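PDB 6OTU: glucose-6-phosphate isomerase from Chlamydia trachomatis D/UW-3/CX, which catalyses the reversible isomerization of glucose-6-phosphate to fructose-6-phosphate. Local coordinates for residues 103-115 against 123-135. Residues are numbered along the deposited sequence; the frame is centred on the assembly and turned at random.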
ATOM      1  N   SER A 103      -7.470  21.459 -21.987  1.00 35.89           N
ATOM      2  CA  SER A 103      -7.734  21.447 -23.434  1.00 39.82           C
ATOM      3  C   SER A 103      -6.466  21.166 -24.254  1.00 41.47           C
ATOM      4  O   SER A 103      -5.949  22.026 -24.961  1.00 42.26           O
ATOM      5  CB  SER A 103      -8.383  22.766 -23.874  1.00 39.94           C
ATOM      6  OG  SER A 103      -8.923  22.649 -25.177  1.00 52.44           O
ATOM      7  N   ARG A 104      -5.993  19.924 -24.203  1.00 43.30           N
ATOM      8  CA  ARG A 104      -4.756  19.606 -24.904  1.00 42.30           C
ATOM      9  C   ARG A 104      -4.737  18.122 -25.228  1.00 42.53           C
ATOM     10  O   ARG A 104      -5.558  17.356 -24.712  1.00 39.24           O
ATOM     11  CB  ARG A 104      -3.527  20.008 -24.077  1.00 35.68           C
ATOM     12  CG  ARG A 104      -3.459  19.424 -22.702  1.00 38.49           C
ATOM     13  CD  ARG A 104      -2.695  20.384 -21.813  1.00 49.56           C
ATOM     14  NE  ARG A 104      -2.089  19.732 -20.662  1.00 52.95           N
ATOM     15  CZ  ARG A 104      -1.527  20.381 -19.645  1.00 49.44           C
ATOM     16  NH1 ARG A 104      -1.488  21.709 -19.635  1.00 47.93           N
ATOM     17  NH2 ARG A 104      -1.008  19.697 -18.633  1.00 42.96           N
ATOM     18  N   PRO A 105      -3.832  17.690 -26.110  1.00 43.67           N
ATOM     19  CA  PRO A 105      -3.695  16.255 -26.393  1.00 39.69           C
ATOM     20  C   PRO A 105      -3.071  15.492 -25.232  1.00 39.09           C
ATOM     21  O   PRO A 105      -2.576  16.055 -24.254  1.00 39.37           O
ATOM     22  CB  PRO A 105      -2.778  16.211 -27.621  1.00 40.20           C
ATOM     23  CG  PRO A 105      -2.123  17.539 -27.671  1.00 37.60           C
ATOM     24  CD  PRO A 105      -3.089  18.509 -27.082  1.00 36.38           C
ATOM     25  N   VAL A 106      -3.083  14.166 -25.394  1.00 39.13           N
ATOM     26  CA  VAL A 106      -2.682  13.172 -24.402  1.00 36.77           C
ATOM     27  C   VAL A 106      -1.753  12.186 -25.101  1.00 37.79           C
ATOM     28  O   VAL A 106      -2.210  11.281 -25.813  1.00 40.54           O
ATOM     29  CB  VAL A 106      -3.929  12.480 -23.814  1.00 36.78           C
ATOM     30  CG1 VAL A 106      -3.564  11.353 -22.871  1.00 29.72           C
ATOM     31  CG2 VAL A 106      -4.823  13.517 -23.144  1.00 36.55           C
ATOM     32  N   LEU A 107      -0.441  12.361 -24.931  1.00 34.95           N
ATOM     33  CA  LEU A 107       0.489  11.798 -25.905  1.00 38.76           C
ATOM     34  C   LEU A 107       1.641  11.019 -25.267  1.00 35.50           C
ATOM     35  O   LEU A 107       2.742  10.964 -25.827  1.00 33.01           O
ATOM     36  CB  LEU A 107       1.018  12.909 -26.813  1.00 39.78           C
ATOM     37  CG  LEU A 107       0.049  13.221 -27.958  1.00 37.52           C
ATOM     38  CD1 LEU A 107       0.415  14.538 -28.642  1.00 39.69           C
ATOM     39  CD2 LEU A 107       0.072  12.061 -28.952  1.00 34.41           C
ATOM     40  N   HIS A 108       1.403  10.363 -24.127  1.00 30.13           N
ATOM     41  CA  HIS A 108       2.441   9.496 -23.577  1.00 29.98           C
ATOM     42  C   HIS A 108       2.775   8.327 -24.515  1.00 38.63           C
ATOM     43  O   HIS A 108       3.933   7.895 -24.554  1.00 35.98           O
ATOM     44  CB  HIS A 108       2.043   8.995 -22.187  1.00 29.37           C
ATOM     45  CG  HIS A 108       0.666   8.413 -22.123  1.00 33.78           C
ATOM     46  ND1 HIS A 108      -0.472   9.192 -22.083  1.00 33.42           N
ATOM     47  CD2 HIS A 108       0.244   7.127 -22.086  1.00 30.60           C
ATOM     48  CE1 HIS A 108      -1.534   8.409 -22.026  1.00 32.12           C
ATOM     49  NE2 HIS A 108      -1.127   7.153 -22.038  1.00 31.78           N
ATOM     50  N   THR A 109       1.811   7.838 -25.317  1.00 35.24           N
ATOM     51  CA  THR A 109       2.145   6.781 -26.281  1.00 36.74           C
ATOM     52  C   THR A 109       3.176   7.247 -27.312  1.00 38.37           C
ATOM     53  O   THR A 109       3.985   6.443 -27.795  1.00 39.16           O
ATOM     54  CB  THR A 109       0.891   6.257 -27.005  1.00 31.25           C
ATOM     55  OG1 THR A 109       0.195   7.325 -27.653  1.00 35.05           O
ATOM     56  CG2 THR A 109      -0.051   5.541 -26.037  1.00 34.41           C
ATOM     57  N   ALA A 110       3.167   8.533 -27.663  1.00 34.03           N
ATOM     58  CA  ALA A 110       4.109   9.010 -28.662  1.00 33.38           C
ATOM     59  C   ALA A 110       5.547   9.046 -28.136  1.00 40.05           C
ATOM     60  O   ALA A 110       6.485   9.075 -28.944  1.00 36.62           O
ATOM     61  CB  ALA A 110       3.671  10.385 -29.169  1.00 32.15           C
ATOM     62  N   THR A 111       5.751   9.011 -26.811  1.00 30.59           N
ATOM     63  CA  THR A 111       7.114   9.002 -26.279  1.00 32.25           C
ATOM     64  C   THR A 111       7.841   7.684 -26.519  1.00 35.42           C
ATOM     65  O   THR A 111       9.069   7.640 -26.369  1.00 37.65           O
ATOM     66  CB  THR A 111       7.134   9.309 -24.778  1.00 31.37           C
ATOM     67  OG1 THR A 111       6.473   8.265 -24.055  1.00 31.82           O
ATOM     68  CG2 THR A 111       6.448  10.623 -24.500  1.00 31.58           C
ATOM     69  N   ARG A 112       7.118   6.610 -26.883  1.00 36.42           N
ATOM     70  CA  ARG A 112       7.747   5.358 -27.287  1.00 30.36           C
ATOM     71  C   ARG A 112       7.356   4.902 -28.690  1.00 34.56           C
ATOM     72  O   ARG A 112       7.938   3.927 -29.187  1.00 33.44           O
ATOM     73  CB  ARG A 112       7.432   4.233 -26.277  1.00 34.55           C
ATOM     74  CG  ARG A 112       5.937   3.860 -26.118  1.00 35.79           C
ATOM     75  CD  ARG A 112       5.272   4.640 -24.962  1.00 34.97           C
ATOM     76  NE  ARG A 112       3.999   4.045 -24.550  1.00 31.84           N
ATOM     77  CZ  ARG A 112       3.402   4.247 -23.373  1.00 35.27           C
ATOM     78  NH1 ARG A 112       3.939   5.054 -22.454  1.00 28.86           N
ATOM     79  NH2 ARG A 112       2.241   3.651 -23.117  1.00 32.51           N
ATOM     80  N   ALA A 113       6.399   5.574 -29.339  1.00 36.25           N
ATOM     81  CA  ALA A 113       5.944   5.145 -30.662  1.00 41.87           C
ATOM     82  C   ALA A 113       7.090   5.082 -31.671  1.00 44.74           C
ATOM     83  O   ALA A 113       7.034   4.300 -32.630  1.00 38.36           O
ATOM     84  CB  ALA A 113       4.830   6.078 -31.157  1.00 34.60           C
ATOM     85  N   TRP A 114       8.148   5.871 -31.461  1.00 39.70           N
ATOM     86  CA  TRP A 114       9.210   5.977 -32.452  1.00 37.83           C
ATOM     87  C   TRP A 114      10.093   4.741 -32.529  1.00 47.78           C
ATOM     88  O   TRP A 114      10.914   4.670 -33.447  1.00 41.45           O
ATOM     89  CB  TRP A 114      10.090   7.192 -32.174  1.00 37.37           C
ATOM     90  CG  TRP A 114      10.828   7.108 -30.870  1.00 39.80           C
ATOM     91  CD1 TRP A 114      10.382   7.535 -29.643  1.00 33.26           C
ATOM     92  CD2 TRP A 114      12.142   6.570 -30.656  1.00 35.95           C
ATOM     93  NE1 TRP A 114      11.333   7.278 -28.681  1.00 32.35           N
ATOM     94  CE2 TRP A 114      12.427   6.700 -29.274  1.00 36.04           C
ATOM     95  CE3 TRP A 114      13.108   5.998 -31.492  1.00 38.30           C
ATOM     96  CZ2 TRP A 114      13.640   6.271 -28.714  1.00 33.86           C
ATOM     97  CZ3 TRP A 114      14.319   5.568 -30.931  1.00 38.33           C
ATOM     98  CH2 TRP A 114      14.568   5.712 -29.558  1.00 43.07           C
ATOM     99  N   VAL A 115       9.968   3.780 -31.603  1.00 37.96           N
ATOM    100  CA  VAL A 115      10.805   2.588 -31.705  1.00 39.64           C
ATOM    101  C   VAL A 115      10.229   1.546 -32.650  1.00 47.58           C
ATOM    102  O   VAL A 115      10.899   0.543 -32.926  1.00 54.17           O
ATOM    103  CB  VAL A 115      11.073   1.893 -30.358  1.00 38.12           C
ATOM    104  CG1 VAL A 115      11.593   2.883 -29.358  1.00 35.75           C
ATOM    105  CG2 VAL A 115       9.823   1.198 -29.869  1.00 37.64           C
ATOM    106  N   GLU A 123       0.640  16.916 -33.841  1.00 44.62           N
ATOM    107  CA  GLU A 123       1.252  16.997 -32.516  1.00 42.75           C
ATOM    108  C   GLU A 123       1.862  15.659 -32.119  1.00 40.26           C
ATOM    109  O   GLU A 123       2.934  15.615 -31.510  1.00 44.34           O
ATOM    110  CB  GLU A 123       0.231  17.453 -31.475  1.00 42.38           C
ATOM    111  CG  GLU A 123      -0.064  18.933 -31.471  1.00 57.17           C
ATOM    112  CD  GLU A 123      -1.518  19.216 -31.797  1.00 68.30           C
ATOM    113  OE1 GLU A 123      -2.130  18.385 -32.512  1.00 69.23           O
ATOM    114  OE2 GLU A 123      -2.050  20.256 -31.340  1.00 73.44           O
ATOM    115  N   ALA A 124       1.208  14.557 -32.488  1.00 39.54           N
ATOM    116  CA  ALA A 124       1.718  13.241 -32.121  1.00 37.70           C
ATOM    117  C   ALA A 124       3.057  12.962 -32.790  1.00 45.90           C
ATOM    118  O   ALA A 124       3.961  12.386 -32.167  1.00 36.99           O
ATOM    119  CB  ALA A 124       0.696  12.164 -32.483  1.00 37.57           C
ATOM    120  N   ALA A 125       3.197  13.357 -34.061  1.00 40.76           N
ATOM    121  CA  ALA A 125       4.473  13.202 -34.751  1.00 42.08           C
ATOM    122  C   ALA A 125       5.555  14.068 -34.119  1.00 50.03           C
ATOM    123  O   ALA A 125       6.719  13.655 -34.042  1.00 54.58           O
ATOM    124  CB  ALA A 125       4.325  13.549 -36.233  1.00 45.35           C
ATOM    125  N   ALA A 126       5.202  15.280 -33.686  1.00 43.59           N
ATOM    126  CA  ALA A 126       6.202  16.153 -33.076  1.00 42.79           C
ATOM    127  C   ALA A 126       6.709  15.560 -31.771  1.00 45.77           C
ATOM    128  O   ALA A 126       7.917  15.573 -31.504  1.00 47.58           O
ATOM    129  CB  ALA A 126       5.625  17.554 -32.853  1.00 44.40           C
ATOM    130  N   ILE A 127       5.802  15.018 -30.955  1.00 43.09           N
ATOM    131  CA  ILE A 127       6.215  14.381 -29.705  1.00 35.72           C
ATOM    132  C   ILE A 127       7.087  13.165 -29.994  1.00 38.88           C
ATOM    133  O   ILE A 127       8.051  12.885 -29.271  1.00 36.21           O
ATOM    134  CB  ILE A 127       4.985  13.996 -28.855  1.00 34.42           C
ATOM    135  CG1 ILE A 127       4.219  15.239 -28.385  1.00 35.39           C
ATOM    136  CG2 ILE A 127       5.400  13.074 -27.688  1.00 32.35           C
ATOM    137  CD1 ILE A 127       4.863  15.986 -27.231  1.00 39.08           C
ATOM    138  N   ALA A 128       6.753  12.412 -31.040  1.00 35.72           N
ATOM    139  CA  ALA A 128       7.542  11.223 -31.335  1.00 41.94           C
ATOM    140  C   ALA A 128       8.956  11.600 -31.762  1.00 39.47           C
ATOM    141  O   ALA A 128       9.927  10.982 -31.311  1.00 38.54           O
ATOM    142  CB  ALA A 128       6.860  10.369 -32.407  1.00 36.76           C
ATOM    143  N   ARG A 129       9.104  12.615 -32.615  1.00 39.28           N
ATOM    144  CA  ARG A 129      10.462  12.911 -33.040  1.00 45.67           C
ATOM    145  C   ARG A 129      11.250  13.606 -31.944  1.00 40.17           C
ATOM    146  O   ARG A 129      12.458  13.383 -31.830  1.00 50.72           O
ATOM    147  CB  ARG A 129      10.510  13.745 -34.320  1.00 49.16           C
ATOM    148  CG  ARG A 129      11.836  13.450 -35.010  1.00 61.84           C
ATOM    149  CD  ARG A 129      12.377  14.498 -35.953  1.00 73.52           C
ATOM    150  NE  ARG A 129      11.337  15.264 -36.609  1.00 75.74           N
ATOM    151  CZ  ARG A 129      11.064  16.524 -36.317  1.00 78.20           C
ATOM    152  NH1 ARG A 129      10.110  17.151 -36.976  1.00 84.47           N
ATOM    153  NH2 ARG A 129      11.749  17.157 -35.372  1.00 73.90           N
ATOM    154  N   HIS A 130      10.598  14.408 -31.107  1.00 42.88           N
ATOM    155  CA  HIS A 130      11.337  15.011 -30.002  1.00 42.72           C
ATOM    156  C   HIS A 130      11.760  13.966 -28.979  1.00 38.83           C
ATOM    157  O   HIS A 130      12.860  14.049 -28.421  1.00 38.59           O
ATOM    158  CB  HIS A 130      10.510  16.116 -29.367  1.00 42.46           C
ATOM    159  CG  HIS A 130      10.350  17.303 -30.255  1.00 49.28           C
ATOM    160  ND1 HIS A 130       9.166  17.999 -30.367  1.00 53.57           N
ATOM    161  CD2 HIS A 130      11.218  17.895 -31.108  1.00 52.06           C
ATOM    162  CE1 HIS A 130       9.317  18.979 -31.239  1.00 56.46           C
ATOM    163  NE2 HIS A 130      10.554  18.937 -31.701  1.00 57.22           N
ATOM    164  N   SER A 131      10.918  12.955 -28.747  1.00 38.05           N
ATOM    165  CA  SER A 131      11.318  11.850 -27.879  1.00 38.96           C
ATOM    166  C   SER A 131      12.539  11.131 -28.438  1.00 38.28           C
ATOM    167  O   SER A 131      13.462  10.788 -27.690  1.00 42.94           O
ATOM    168  CB  SER A 131      10.157  10.866 -27.695  1.00 40.71           C
ATOM    169  OG  SER A 131       9.048  11.502 -27.081  1.00 37.21           O
ATOM    170  N   LYS A 132      12.568  10.901 -29.750  1.00 35.31           N
ATOM    171  CA  LYS A 132      13.739  10.272 -30.352  1.00 36.79           C
ATOM    172  C   LYS A 132      14.970  11.158 -30.208  1.00 37.98           C
ATOM    173  O   LYS A 132      16.060  10.675 -29.876  1.00 40.77           O
ATOM    174  CB  LYS A 132      13.470   9.946 -31.818  1.00 39.12           C
ATOM    175  CG  LYS A 132      14.635   9.254 -32.474  1.00 45.57           C
ATOM    176  CD  LYS A 132      14.267   8.640 -33.807  1.00 53.61           C
ATOM    177  CE  LYS A 132      15.371   7.697 -34.278  1.00 60.55           C
ATOM    178  NZ  LYS A 132      15.147   7.134 -35.656  1.00 61.36           N
ATOM    179  N   GLU A 133      14.813  12.464 -30.428  1.00 40.35           N
ATOM    180  CA  GLU A 133      15.927  13.380 -30.225  1.00 44.23           C
ATOM    181  C   GLU A 133      16.388  13.393 -28.772  1.00 43.58           C
ATOM    182  O   GLU A 133      17.589  13.511 -28.505  1.00 47.16           O
ATOM    183  CB  GLU A 133      15.550  14.789 -30.673  1.00 48.16           C
ATOM    184  CG  GLU A 133      15.209  14.916 -32.143  1.00 60.64           C
ATOM    185  CD  GLU A 133      14.555  16.247 -32.463  1.00 71.77           C
ATOM    186  OE1 GLU A 133      13.893  16.350 -33.517  1.00 77.25           O
ATOM    187  OE2 GLU A 133      14.706  17.189 -31.656  1.00 75.29           O
ATOM    188  N   GLU A 134      15.451  13.296 -27.819  1.00 36.42           N
ATOM    189  CA  GLU A 134      15.835  13.259 -26.406  1.00 38.33           C
ATOM    190  C   GLU A 134      16.605  11.987 -26.078  1.00 43.21           C
ATOM    191  O   GLU A 134      17.621  12.033 -25.375  1.00 43.14           O
ATOM    192  CB  GLU A 134      14.599  13.367 -25.504  1.00 33.28           C
ATOM    193  CG  GLU A 134      13.951  14.750 -25.492  1.00 43.99           C
ATOM    194  CD  GLU A 134      14.908  15.857 -25.054  1.00 50.30           C
ATOM    195  OE1 GLU A 134      15.471  15.758 -23.946  1.00 52.58           O
ATOM    196  OE2 GLU A 134      15.093  16.832 -25.819  1.00 62.32           O
ATOM    197  N   ALA A 135      16.122  10.842 -26.574  1.00 40.73           N
ATOM    198  CA  ALA A 135      16.754   9.556 -26.288  1.00 37.53           C
ATOM    199  C   ALA A 135      18.188   9.498 -26.818  1.00 40.05           C
ATOM    200  O   ALA A 135      19.082   8.976 -26.145  1.00 37.64           O
ATOM    201  CB  ALA A 135      15.918   8.431 -26.886  1.00 35.90           C
TER
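Trp114 lies flat against the helix 122-148, with CA of Lys132 over the centre of one ring face. CB of Lys132 makes a CH-pi contact there, 4.1 Å from the centroid of the five-membered ring. With CG of Lys132 anti to its own backbone N (chi1 -178°), the extended aliphatic chain runs on obliquely past the six-membered ring, CD of Lys132 coming within 3.7 Å of CE3 of Trp114. Further along the helix, CB of Ala135 meets CZ2 of Trp114 at 3.6 Å. One turn before Trp114, CB of Ala110 abuts CG2 of Ile127 at 3.5 Å. This small residue lets the backbones close to 4.9 Å between CA of Ala110 and CA of Ala128. There O of Ala110 receives a CA-H...O contact from Ala128. Leu107 extends the apolar seam toward the start of 123-135: its CD2 touches CB of Ala124 at 3.6 Å, while CD1 reaches CG1 of Ile127. Within the phosphoglucose isomerase fold, this packs the loop and short helical turn of 103-115 onto a long helix leading into strand 151-155 of the parallel sheet, away from the active site. No hydrogen bond crosses the interface. Ser131 OG, packed against CA of Thr111, instead bonds to O of Ile127, which also accepts from Ser131 N on the other face of its carbonyl plane. Thr111 OG1 likewise turns back to O of His108, at 2.6 Å in the carbonyl plane, and is also hydrogen-bonded to OG1 of Thr273. CG1 of Val115 lies over the opposite face of Trp114, and Arg112 forms salt bridges with Asp301 and Glu477.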